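Local structure of metallo-beta-lactamase (Pseudomonas stutzeri, 4ZEJ) at residues Glu9-Asn14 and Ile194-His199; Val73-His78 and Val143-Pro148; Glu79-Gly84 and Ile152-Cys157. The protein probably catalyses the hydrolysis of beta-lactam antibiotics to substituted beta-amino acids, using zinc ions as cofactor. All coordinates share one frame; numbering follows the deposited sequence.

Contact 1: residues Glu9-Asn14 and Ile194-His199. With ZN (zinc ion), chain C.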
loop_
_atom_site.group_PDB
_atom_site.type_symbol
_atom_site.label_atom_id
_atom_site.label_comp_id
_atom_site.label_asym_id
_atom_site.label_seq_id
_atom_site.Cartn_x
_atom_site.Cartn_y
_atom_site.Cartn_z
ATOM N N GLU A 9 13.771 3.263 5.358
ATOM C CA GLU A 9 14.165 4.637 5.656
ATOM C C GLU A 9 13.076 5.323 6.482
ATOM O O GLU A 9 11.887 5.085 6.268
ATOM C CB GLU A 9 14.485 5.360 4.322
ATOM C CG GLU A 9 15.817 4.874 3.714
ATOM C CD GLU A 9 16.020 5.190 2.241
ATOM O OE1 GLU A 9 15.195 4.765 1.430
ATOM O OE2 GLU A 9 17.051 5.821 1.882
ATOM N N LYS A 10 13.471 6.153 7.446
ATOM C CA LYS A 10 12.498 6.826 8.312
ATOM C C LYS A 10 11.788 7.955 7.562
ATOM O O LYS A 10 12.443 8.749 6.898
ATOM C CB LYS A 10 13.193 7.396 9.551
ATOM C CG LYS A 10 12.249 7.919 10.626
ATOM C CD LYS A 10 13.039 8.317 11.859
ATOM C CE LYS A 10 12.195 9.029 12.895
ATOM N NZ LYS A 10 13.046 9.500 14.028
ATOM N N VAL A 11 10.464 8.034 7.688
ATOM C CA VAL A 11 9.667 9.157 7.161
ATOM C C VAL A 11 9.507 10.219 8.252
ATOM O O VAL A 11 9.781 11.402 8.048
ATOM C CB VAL A 11 8.270 8.688 6.688
ATOM C CG1 VAL A 11 7.438 9.860 6.180
ATOM C CG2 VAL A 11 8.412 7.615 5.615
ATOM N N LYS A 12 9.031 9.775 9.406
ATOM C CA LYS A 12 8.937 10.602 10.603
ATOM C C LYS A 12 8.904 9.669 11.808
ATOM O O LYS A 12 8.991 8.443 11.635
ATOM C CB LYS A 12 7.703 11.514 10.548
ATOM C CG LYS A 12 6.348 10.801 10.547
ATOM C CD LYS A 12 5.183 11.778 10.349
ATOM C CE LYS A 12 4.992 12.735 11.505
ATOM N NZ LYS A 12 3.771 13.583 11.349
ATOM N N GLU A 13 8.780 10.234 13.013
ATOM C CA GLU A 13 8.700 9.425 14.232
ATOM C C GLU A 13 7.709 8.272 14.031
ATOM O O GLU A 13 6.567 8.487 13.612
ATOM C CB GLU A 13 8.274 10.264 15.441
ATOM C CG GLU A 13 8.254 9.489 16.769
ATOM C CD GLU A 13 7.713 10.293 17.936
ATOM O OE1 GLU A 13 7.169 11.393 17.711
ATOM O OE2 GLU A 13 7.829 9.828 19.097
ATOM N N ASN A 14 8.178 7.059 14.301
ATOM C CA ASN A 14 7.354 5.849 14.280
ATOM C C ASN A 14 6.920 5.351 12.896
ATOM O O ASN A 14 6.181 4.376 12.818
ATOM C CB ASN A 14 6.130 5.989 15.219
ATOM C CG ASN A 14 6.518 6.005 16.684
ATOM O OD1 ASN A 14 7.422 5.289 17.093
ATOM N ND2 ASN A 14 5.820 6.804 17.484
ATOM N N ILE A 194 1.178 14.277 4.935
ATOM C CA ILE A 194 2.051 13.495 4.081
ATOM C C ILE A 194 1.169 12.486 3.364
ATOM O O ILE A 194 0.315 11.842 3.985
ATOM C CB ILE A 194 3.154 12.772 4.891
ATOM C CG1 ILE A 194 4.075 13.792 5.580
ATOM C CG2 ILE A 194 3.941 11.795 4.005
ATOM C CD1 ILE A 194 5.049 13.204 6.592
ATOM N N VAL A 195 1.382 12.360 2.057
ATOM C CA VAL A 195 0.767 11.330 1.258
ATOM C C VAL A 195 1.856 10.489 0.610
ATOM O O VAL A 195 2.805 11.022 0.015
ATOM C CB VAL A 195 -0.156 11.921 0.171
ATOM C CG1 VAL A 195 -0.711 10.811 -0.708
ATOM C CG2 VAL A 195 -1.279 12.729 0.824
ATOM N N ILE A 196 1.703 9.177 0.734
ATOM C CA ILE A 196 2.673 8.217 0.225
ATOM C C ILE A 196 2.061 7.431 -0.954
ATOM O O ILE A 196 1.051 6.735 -0.790
ATOM C CB ILE A 196 3.180 7.307 1.374
ATOM C CG1 ILE A 196 3.787 8.232 2.462
ATOM C CG2 ILE A 196 4.178 6.260 0.850
ATOM C CD1 ILE A 196 4.437 7.591 3.635
ATOM N N PRO A 197 2.668 7.550 -2.157
ATOM C CA PRO A 197 2.208 6.761 -3.305
ATOM C C PRO A 197 2.777 5.340 -3.264
ATOM O O PRO A 197 3.766 5.081 -2.586
ATOM C CB PRO A 197 2.787 7.533 -4.499
ATOM C CG PRO A 197 4.078 8.060 -3.982
ATOM C CD PRO A 197 3.835 8.380 -2.521
ATOM N N GLY A 198 2.150 4.433 -4.014
ATOM C CA GLY A 198 2.637 3.075 -4.169
ATOM C C GLY A 198 3.994 3.024 -4.856
ATOM O O GLY A 198 4.775 2.124 -4.608
ATOM N N HIS A 199 4.261 3.993 -5.728
ATOM C CA HIS A 199 5.510 4.063 -6.483
ATOM C C HIS A 199 5.980 5.499 -6.565
ATOM O O HIS A 199 5.188 6.385 -6.848
ATOM C CB HIS A 199 5.285 3.545 -7.901
ATOM C CG HIS A 199 4.710 2.173 -7.952
ATOM N ND1 HIS A 199 5.479 1.041 -7.807
ATOM C CD2 HIS A 199 3.432 1.746 -8.089
ATOM C CE1 HIS A 199 4.709 -0.027 -7.872
ATOM N NE2 HIS A 199 3.461 0.376 -8.054
HETATM ZN ZN ZN C . 1.649 -0.690 -7.589
#
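With chi1 at 179°, Val11 sets CG1 anti to its backbone N and CG2 anti to its carbonyl carbon, and the two methyls reach different isoleucines of 194-199. CG1 meets Ile194 CD1 at 4.1 Å. CG2 is more loosely placed, 4.4 Å from Ile196 CD1. In Ile194, CG1 stands anti to the carbonyl carbon and chi2 is extended (170°), which carries CD1 out to Val11 CG1 and also to Lys12, whose CD lies 4.0 Å from Ile194 CD1. Lys12 lies alongside the isoleucine with its aliphatic part, running the other way, and its NZ hydrogen-bonds Ser150 O. No hydrogen bond joins the two segments, and the strand axes come no closer than 10.4 Å, so the contact is purely apolar side-chain packing. Leu17 and Ile202 also pack on Val11 and Ile196. A classic beta bulge, in which Val11 and Lys12 share Ile15 as partner, puts both touching residues of the edge strand next to each other. Beyond Ile196 the second segment runs on to His199, whose NE2 binds zinc together with Asp80 and Cys157. The contact thus packs outermost strands of two different sheets against each other, as in the beta sandwich at the heart of the metallo-beta-lactamase fold.

Contact 2: residues Val73-His78 and Val143-Pro148. With ZN (zinc ion), chain D.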
loop_
_atom_site.group_PDB
_atom_site.type_symbol
_atom_site.label_atom_id
_atom_site.label_comp_id
_atom_site.label_asym_id
_atom_site.label_seq_id
_atom_site.Cartn_x
_atom_site.Cartn_y
_atom_site.Cartn_z
ATOM N N VAL A 73 -1.096 -5.568 6.204
ATOM C CA VAL A 73 -2.293 -5.349 5.379
ATOM C C VAL A 73 -1.844 -5.010 3.968
ATOM O O VAL A 73 -0.830 -4.323 3.803
ATOM C CB VAL A 73 -3.220 -4.247 5.940
ATOM C CG1 VAL A 73 -2.563 -2.860 5.916
ATOM C CG2 VAL A 73 -4.534 -4.210 5.174
ATOM N N SER A 74 -2.572 -5.516 2.965
ATOM C CA SER A 74 -2.295 -5.216 1.558
ATOM C C SER A 74 -3.411 -4.330 0.994
ATOM O O SER A 74 -4.589 -4.526 1.314
ATOM C CB SER A 74 -2.140 -6.488 0.730
ATOM O OG SER A 74 -1.010 -7.232 1.155
ATOM N N THR A 75 -3.032 -3.354 0.172
ATOM C CA THR A 75 -3.946 -2.281 -0.265
ATOM C C THR A 75 -4.584 -2.504 -1.641
ATOM O O THR A 75 -5.509 -1.793 -2.003
ATOM C CB THR A 75 -3.267 -0.905 -0.207
ATOM O OG1 THR A 75 -2.107 -0.897 -1.045
ATOM C CG2 THR A 75 -2.861 -0.567 1.239
ATOM N N HIS A 76 -4.087 -3.477 -2.403
ATOM C CA HIS A 76 -4.869 -4.104 -3.493
ATOM C C HIS A 76 -4.205 -5.436 -3.837
ATOM O O HIS A 76 -3.208 -5.785 -3.224
ATOM C CB HIS A 76 -5.107 -3.195 -4.722
ATOM C CG HIS A 76 -3.905 -2.952 -5.572
ATOM N ND1 HIS A 76 -2.932 -2.041 -5.230
ATOM C CD2 HIS A 76 -3.541 -3.456 -6.770
ATOM C CE1 HIS A 76 -2.008 -2.016 -6.167
ATOM N NE2 HIS A 76 -2.354 -2.863 -7.112
ATOM N N TRP A 77 -4.751 -6.186 -4.782
ATOM C CA TRP A 77 -4.344 -7.595 -4.951
ATOM C C TRP A 77 -3.039 -7.845 -5.708
ATOM O O TRP A 77 -2.482 -8.939 -5.614
ATOM C CB TRP A 77 -5.475 -8.413 -5.559
ATOM C CG TRP A 77 -5.719 -8.212 -7.029
ATOM C CD1 TRP A 77 -6.480 -7.247 -7.612
ATOM C CD2 TRP A 77 -5.222 -9.031 -8.098
ATOM N NE1 TRP A 77 -6.492 -7.411 -8.978
ATOM C CE2 TRP A 77 -5.729 -8.499 -9.302
ATOM C CE3 TRP A 77 -4.393 -10.160 -8.152
ATOM C CZ2 TRP A 77 -5.422 -9.052 -10.558
ATOM C CZ3 TRP A 77 -4.099 -10.721 -9.401
ATOM C CH2 TRP A 77 -4.612 -10.164 -10.582
ATOM N N HIS A 78 -2.540 -6.861 -6.449
ATOM C CA HIS A 78 -1.381 -7.107 -7.317
ATOM C C HIS A 78 -0.132 -7.464 -6.525
ATOM O O HIS A 78 -0.019 -7.140 -5.338
ATOM C CB HIS A 78 -1.103 -5.922 -8.245
ATOM C CG HIS A 78 -2.157 -5.722 -9.289
ATOM N ND1 HIS A 78 -2.418 -4.501 -9.871
ATOM C CD2 HIS A 78 -3.029 -6.593 -9.846
ATOM C CE1 HIS A 78 -3.381 -4.637 -10.766
ATOM N NE2 HIS A 78 -3.777 -5.894 -10.760
ATOM N N VAL A 143 -7.624 0.296 -1.720
ATOM C CA VAL A 143 -7.954 1.005 -0.490
ATOM C C VAL A 143 -6.773 1.862 -0.087
ATOM O O VAL A 143 -5.619 1.606 -0.490
ATOM C CB VAL A 143 -8.334 0.053 0.671
ATOM C CG1 VAL A 143 -9.605 -0.710 0.326
ATOM C CG2 VAL A 143 -7.212 -0.929 1.009
ATOM N N VAL A 144 -7.070 2.870 0.725
ATOM C CA VAL A 144 -6.054 3.749 1.292
ATOM C C VAL A 144 -6.000 3.497 2.804
ATOM O O VAL A 144 -6.951 2.954 3.390
ATOM C CB VAL A 144 -6.294 5.243 0.931
ATOM C CG1 VAL A 144 -6.335 5.420 -0.581
ATOM C CG2 VAL A 144 -7.556 5.791 1.581
ATOM N N VAL A 145 -4.866 3.853 3.401
ATOM C CA VAL A 145 -4.590 3.627 4.820
ATOM C C VAL A 145 -4.251 4.975 5.437
ATOM O O VAL A 145 -3.310 5.650 5.002
ATOM C CB VAL A 145 -3.450 2.592 5.038
ATOM C CG1 VAL A 145 -3.048 2.478 6.511
ATOM C CG2 VAL A 145 -3.875 1.245 4.510
ATOM N N TRP A 146 -5.053 5.362 6.426
ATOM C CA TRP A 146 -4.901 6.614 7.151
ATOM C C TRP A 146 -4.330 6.305 8.514
ATOM O O TRP A 146 -4.778 5.351 9.196
ATOM C CB TRP A 146 -6.260 7.324 7.264
ATOM C CG TRP A 146 -6.310 8.553 8.144
ATOM C CD1 TRP A 146 -7.042 8.697 9.276
ATOM C CD2 TRP A 146 -5.623 9.802 7.949
ATOM N NE1 TRP A 146 -6.859 9.955 9.815
ATOM C CE2 TRP A 146 -5.993 10.653 9.017
ATOM C CE3 TRP A 146 -4.736 10.284 6.979
ATOM C CZ2 TRP A 146 -5.503 11.961 9.142
ATOM C CZ3 TRP A 146 -4.241 11.583 7.103
ATOM C CH2 TRP A 146 -4.640 12.412 8.171
ATOM N N LEU A 147 -3.336 7.105 8.895
ATOM C CA LEU A 147 -2.652 6.976 10.169
ATOM C C LEU A 147 -2.964 8.254 10.955
ATOM O O LEU A 147 -2.231 9.241 10.856
ATOM C CB LEU A 147 -1.152 6.785 9.939
ATOM C CG LEU A 147 -0.813 5.610 9.002
ATOM C CD1 LEU A 147 0.684 5.520 8.779
ATOM C CD2 LEU A 147 -1.339 4.283 9.526
ATOM N N PRO A 148 -4.074 8.246 11.725
ATOM C CA PRO A 148 -4.518 9.486 12.385
ATOM C C PRO A 148 -3.499 10.121 13.330
ATOM O O PRO A 148 -3.463 11.344 13.437
ATOM C CB PRO A 148 -5.788 9.065 13.150
ATOM C CG PRO A 148 -5.826 7.583 13.117
ATOM C CD PRO A 148 -5.041 7.148 11.918
HETATM ZN ZN ZN D . -1.699 -2.719 -9.164
HETATM O O HOH W 1 -0.499 -2.794 -11.379
#
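Thr75 and Val145 cross at about a right angle, their methyls meeting where Thr75 CG2 lies 3.9 Å from Val145 CG2. The other branch of Thr75 is polar: OG1 sits between the backbone N and the carbonyl carbon (chi1 59°) and hydrogen-bonds Asp47, while CG2 is left to face the strand. Val143 fills the flank, its CG2 lying 3.6 Å from Thr75 O and 3.8 Å from Thr75 CA. The same carbonyl oxygen receives the hydrogen bond that ties the segments, Val143 N to Thr75 O at 3.0 Å, with an N-H...O angle of 161° and the donor in the carbonyl plane. Just past this tie, the two histidines turn different nitrogens to one zinc: His76 binds through NE2 at 2.2 Å and His78 through ND1 at 2.0 Å, with His138 as third protein ligand and water 1 more distant, at 2.5 Å from the metal. His78 ND1 lies in the plane of the His76 ring, at its edge, and His78 NE2 bonds Glu172. The chemistry implies that a buried backbone bond, with one valine methyl beside its acceptor, probably steadies the loop directly before His76 and with it this zinc ligand.

Contact 3: residues Glu79-Gly84 and Ile152-Cys157. With ZN (zinc ion), chain C.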
loop_
_atom_site.group_PDB
_atom_site.type_symbol
_atom_site.label_atom_id
_atom_site.label_comp_id
_atom_site.label_asym_id
_atom_site.label_seq_id
_atom_site.Cartn_x
_atom_site.Cartn_y
_atom_site.Cartn_z
ATOM N N GLU A 79 0.810 -8.105 -7.210
ATOM C CA GLU A 79 1.998 -8.686 -6.571
ATOM C C GLU A 79 2.903 -7.699 -5.841
ATOM O O GLU A 79 3.532 -8.068 -4.834
ATOM C CB GLU A 79 2.827 -9.472 -7.593
ATOM C CG GLU A 79 2.156 -10.761 -8.036
ATOM C CD GLU A 79 2.966 -11.555 -9.053
ATOM O OE1 GLU A 79 4.218 -11.423 -9.091
ATOM O OE2 GLU A 79 2.349 -12.337 -9.811
ATOM N N ASP A 80 2.966 -6.451 -6.311
ATOM C CA ASP A 80 3.756 -5.436 -5.601
ATOM C C ASP A 80 3.196 -5.094 -4.208
ATOM O O ASP A 80 3.901 -4.500 -3.410
ATOM C CB ASP A 80 3.986 -4.160 -6.436
ATOM C CG ASP A 80 2.716 -3.416 -6.770
ATOM O OD1 ASP A 80 1.736 -4.054 -7.156
ATOM O OD2 ASP A 80 2.696 -2.182 -6.689
ATOM N N ARG A 81 1.948 -5.477 -3.919
ATOM C CA ARG A 81 1.337 -5.296 -2.592
ATOM C C ARG A 81 1.254 -6.573 -1.731
ATOM O O ARG A 81 1.122 -6.488 -0.506
ATOM C CB ARG A 81 -0.104 -4.807 -2.763
ATOM C CG ARG A 81 -0.366 -3.642 -3.698
ATOM C CD ARG A 81 0.191 -2.336 -3.167
ATOM N NE ARG A 81 1.432 -1.978 -3.816
ATOM C CZ ARG A 81 2.321 -1.093 -3.370
ATOM N NH1 ARG A 81 2.172 -0.441 -2.208
ATOM N NH2 ARG A 81 3.393 -0.868 -4.107
ATOM N N THR A 82 1.236 -7.728 -2.386
ATOM C CA THR A 82 0.862 -9.012 -1.795
ATOM C C THR A 82 1.900 -10.130 -1.956
ATOM O O THR A 82 1.686 -11.214 -1.426
ATOM C CB THR A 82 -0.448 -9.534 -2.428
ATOM O OG1 THR A 82 -0.262 -9.691 -3.842
ATOM C CG2 THR A 82 -1.606 -8.610 -2.131
ATOM N N ALA A 83 3.019 -9.884 -2.641
ATOM C CA ALA A 83 4.018 -10.943 -2.917
ATOM C C ALA A 83 4.432 -11.739 -1.672
ATOM O O ALA A 83 4.645 -12.949 -1.748
ATOM C CB ALA A 83 5.265 -10.361 -3.590
ATOM N N GLY A 84 4.563 -11.059 -0.543
ATOM C CA GLY A 84 5.005 -11.689 0.705
ATOM C C GLY A 84 3.945 -12.318 1.588
ATOM O O GLY A 84 4.275 -12.826 2.667
ATOM N N ILE A 152 -0.600 10.840 8.202
ATOM C CA ILE A 152 -0.102 10.280 6.953
ATOM C C ILE A 152 -1.241 9.517 6.297
ATOM O O ILE A 152 -1.908 8.702 6.943
ATOM C CB ILE A 152 1.094 9.338 7.181
ATOM C CG1 ILE A 152 2.315 10.141 7.651
ATOM C CG2 ILE A 152 1.399 8.502 5.920
ATOM C CD1 ILE A 152 3.453 9.278 8.160
ATOM N N LEU A 153 -1.443 9.776 5.010
ATOM C CA LEU A 153 -2.273 8.939 4.175
ATOM C C LEU A 153 -1.371 8.116 3.270
ATOM O O LEU A 153 -0.628 8.660 2.459
ATOM C CB LEU A 153 -3.223 9.792 3.332
ATOM C CG LEU A 153 -4.219 9.023 2.482
ATOM C CD1 LEU A 153 -5.228 8.296 3.356
ATOM C CD2 LEU A 153 -4.897 9.983 1.506
ATOM N N PHE A 154 -1.415 6.807 3.445
ATOM C CA PHE A 154 -0.769 5.888 2.524
ATOM C C PHE A 154 -1.753 5.594 1.395
ATOM O O PHE A 154 -2.749 4.903 1.584
ATOM C CB PHE A 154 -0.346 4.609 3.230
ATOM C CG PHE A 154 0.390 3.670 2.330
ATOM C CD1 PHE A 154 1.753 3.829 2.103
ATOM C CD2 PHE A 154 -0.298 2.660 1.663
ATOM C CE1 PHE A 154 2.431 2.975 1.247
ATOM C CE2 PHE A 154 0.369 1.812 0.808
ATOM C CZ PHE A 154 1.728 1.970 0.588
ATOM N N GLY A 155 -1.464 6.130 0.215
ATOM C CA GLY A 155 -2.371 6.018 -0.928
ATOM C C GLY A 155 -2.265 4.715 -1.691
ATOM O O GLY A 155 -3.200 4.343 -2.400
ATOM N N GLY A 156 -1.128 4.029 -1.591
ATOM C CA GLY A 156 -0.850 2.893 -2.444
ATOM C C GLY A 156 -0.905 3.309 -3.903
ATOM O O GLY A 156 -0.684 4.481 -4.245
ATOM N N CYS A 157 -1.229 2.363 -4.774
ATOM C CA CYS A 157 -1.154 2.606 -6.206
ATOM C C CYS A 157 -2.368 3.395 -6.727
ATOM O O CYS A 157 -2.402 3.817 -7.884
ATOM C CB CYS A 157 -0.920 1.280 -6.915
ATOM S SG CYS A 157 0.487 0.446 -6.120
HETATM ZN ZN ZN C . 1.649 -0.690 -7.589
#
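Arg81 lays one face of its guanidinium under the sulfur of Cys157: SG stands 3.3 Å above the guanidinium plane, toward its rim, and is 3.5 Å from Arg81 NE. This is the tight part of the contact, and beside it zinc joins its two ligands, Asp80 and Cys157, across the segments. Asp80 OD2 binds the metal at 2.0 Å and Cys157 SG at 2.2 Å, leaving those two ligand atoms 3.5 Å apart. Arg81 also grips the Asp80 ligand oxygen, its NH2 reaching Asp80 OD2 at 3.0 Å in a salt bridge that approaches from above the carboxylate plane, 45° out of it; the bond from NE is weak. The arginine chain bends at chi2 and chi3 to bring its flat end back beside its neighbour, with chi3 (102°) away from a staggered value.

Packing is looser toward Phe154. There the ring edge meets the guanidinium edge, Phe154 CZ lying 3.7 Å from Arg81 NH1, and the planes are only 24° apart, so this is an edge-on meeting and no stack over the ring. The polar needs of NH1 are met by a salt bridge to Asp47 and a hydrogen bond to Asn33 O. The touching residues are all buried; solvent is met on the outer side of helix 79-82, where the exposed Glu79 pairs through OE2 with Lys110.

Arg81 is therefore a second-shell residue that touches two of the protein ligands, Asp80 and Cys157, and its positive charge probably helps to balance theirs. His199 is the third protein ligand of this zinc. An Asp-Cys-His set of this kind is typical of the second zinc site of class B1 metallo-beta-lactamases, with Asp80 closing the HxHxD motif that starts at His76.

In the fold
Contacts 2 and 3 lie close to the centre of the molecule (about 5 and 2 Å from it), their own centres 6 Å apart, and their segments alternate along the sequence; both are nested inside the long loop closed by contact 1, whose centre is 13 Å from contact 2 and 12 Å from contact 3. All three reach the five-stranded sheet, where strand 152-156 runs between 144-147 and 194-197. Contact 1 alone brings in strand 7-12, at the edge of the seven-stranded sheet. Neighbouring strands and loops thus deliver ligands from distant parts of the sequence: contact 2 serves one zinc, whereas contact 3 and the His199 end of contact 1's second segment serve the other.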